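Local coordinates for protein peptidyl-prolyl cis-trans isomerase (Hirschia baltica, PDB 5EX2) that probably catalyses the cis-trans isomerisation of peptide bonds before proline as a periplasmic, cyclophilin-type folding helper, at residues Thr30-Val35 and Ala198-Ile203. Sequence-based numbering, arbitrary orientation.
Sequences TTKGVV and AKSLTI
Lys32 lays its aliphatic chain over Ser200 and Leu201, and the van der Waals contacts of this chain, to Ser200 OG and O and to Leu201 CD2, make up much of the interface. Its CB lies 3.4 Å from Ser200 OG. Further along, CE reaches Ser200 O at 3.4 Å. Bends at chi2 (-74°) and chi4 (-58°) bring NZ to 3.8 Å from Thr202 OG1. Leu201 CD2 also approaches Thr30 OG1 at 4.0 Å, the two side chains crossing at about a right angle. Thr30 to Gly33 form the type I turn of a beta hairpin joining strands 25-30 and 33-39 of the cyclophilin barrel; the opposing loop follows helix 195-198. Within the hairpin Thr30 OG1 accepts from Lys32 N at 2.9 Å, an ST turn, and donates to Gly33 O at 2.7 Å. A valine in place of Thr30 would probably leave Lys32 N without its acceptor and the turn less firmly fixed. Two waters and Asp211 make the polar links: one water donates to both Lys32 O and Ser200 OG, which also hydrogen-bonds to Val197 O. The second accepts from Lys32 NZ and donates weakly to Thr202 OG1, while the Asp211 carboxylate salt-bridges the same amine and takes the N-H of Thr202.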
# COMPACT_ATOMS: atom_id res chain seq x y z
N THR A 30 13.67 7.79 4.36
CA THR A 30 14.22 7.07 5.50
C THR A 30 15.74 7.09 5.43
O THR A 30 16.33 7.44 4.39
CB THR A 30 13.75 5.59 5.56
OG1 THR A 30 14.57 4.79 4.69
CG2 THR A 30 12.29 5.44 5.18
N THR A 31 16.38 6.67 6.52
CA THR A 31 17.81 6.59 6.55
C THR A 31 18.36 5.43 5.71
O THR A 31 19.56 5.24 5.66
CB THR A 31 18.32 6.50 8.00
OG1 THR A 31 17.53 5.56 8.74
CG2 THR A 31 18.21 7.86 8.68
N LYS A 32 17.47 4.67 5.06
CA LYS A 32 17.90 3.64 4.11
C LYS A 32 17.48 3.98 2.68
O LYS A 32 17.68 3.18 1.76
CB LYS A 32 17.34 2.28 4.51
CG LYS A 32 18.07 1.62 5.66
CD LYS A 32 19.44 1.08 5.24
CE LYS A 32 20.16 0.43 6.40
NZ LYS A 32 20.34 1.38 7.53
N GLY A 33 16.89 5.16 2.50
CA GLY A 33 16.42 5.59 1.19
C GLY A 33 14.95 5.94 1.19
O GLY A 33 14.27 5.98 2.24
N VAL A 34 14.43 6.21 -0.00
CA VAL A 34 13.09 6.73 -0.16
C VAL A 34 12.08 5.62 -0.45
O VAL A 34 12.37 4.64 -1.12
CB VAL A 34 13.05 7.79 -1.28
CG1 VAL A 34 13.28 7.18 -2.67
CG2 VAL A 34 11.74 8.57 -1.23
N VAL A 35 10.89 5.81 0.11
CA VAL A 35 9.76 4.93 -0.09
C VAL A 35 8.61 5.81 -0.58
O VAL A 35 8.23 6.78 0.07
CB VAL A 35 9.36 4.20 1.22
CG1 VAL A 35 8.20 3.26 0.97
CG2 VAL A 35 10.56 3.43 1.80
N ALA A 198 12.53 -0.82 2.45
CA ALA A 198 11.86 -1.34 3.63
C ALA A 198 12.53 -2.62 4.11
O ALA A 198 12.65 -2.86 5.32
CB ALA A 198 10.38 -1.60 3.33
N LYS A 199 12.91 -3.48 3.17
CA LYS A 199 13.58 -4.73 3.49
C LYS A 199 14.99 -4.54 4.02
O LYS A 199 15.60 -5.48 4.51
CB LYS A 199 13.62 -5.66 2.27
CG LYS A 199 12.29 -6.24 1.87
CD LYS A 199 12.54 -7.14 0.66
CE LYS A 199 11.35 -7.91 0.19
NZ LYS A 199 11.72 -8.65 -1.06
N SER A 200 15.53 -3.33 3.91
CA SER A 200 16.89 -3.06 4.38
C SER A 200 16.90 -2.36 5.74
O SER A 200 17.97 -2.15 6.31
CB SER A 200 17.66 -2.21 3.35
OG SER A 200 17.22 -0.86 3.34
N LEU A 201 15.73 -1.94 6.24
CA LEU A 201 15.69 -1.26 7.54
C LEU A 201 16.22 -2.20 8.62
O LEU A 201 15.99 -3.41 8.57
CB LEU A 201 14.27 -0.79 7.85
CG LEU A 201 13.70 0.25 6.88
CD1 LEU A 201 12.24 0.45 7.05
CD2 LEU A 201 14.40 1.59 7.08
N THR A 202 16.94 -1.62 9.57
CA THR A 202 17.66 -2.40 10.57
C THR A 202 16.70 -3.19 11.45
O THR A 202 15.73 -2.65 12.00
CB THR A 202 18.53 -1.47 11.42
OG1 THR A 202 19.48 -0.81 10.57
CG2 THR A 202 19.30 -2.24 12.46
N ILE A 203 16.99 -4.48 11.56
CA ILE A 203 16.19 -5.43 12.30
C ILE A 203 16.39 -5.26 13.79
O ILE A 203 17.50 -5.05 14.24
CB ILE A 203 16.59 -6.87 11.87
CG1 ILE A 203 16.18 -7.13 10.43
CG2 ILE A 203 16.02 -7.94 12.80
CD1 ILE A 203 16.99 -8.21 9.74
O HOH W 1 18.37 0.60 1.35
O HOH W 2 22.32 -0.07 9.00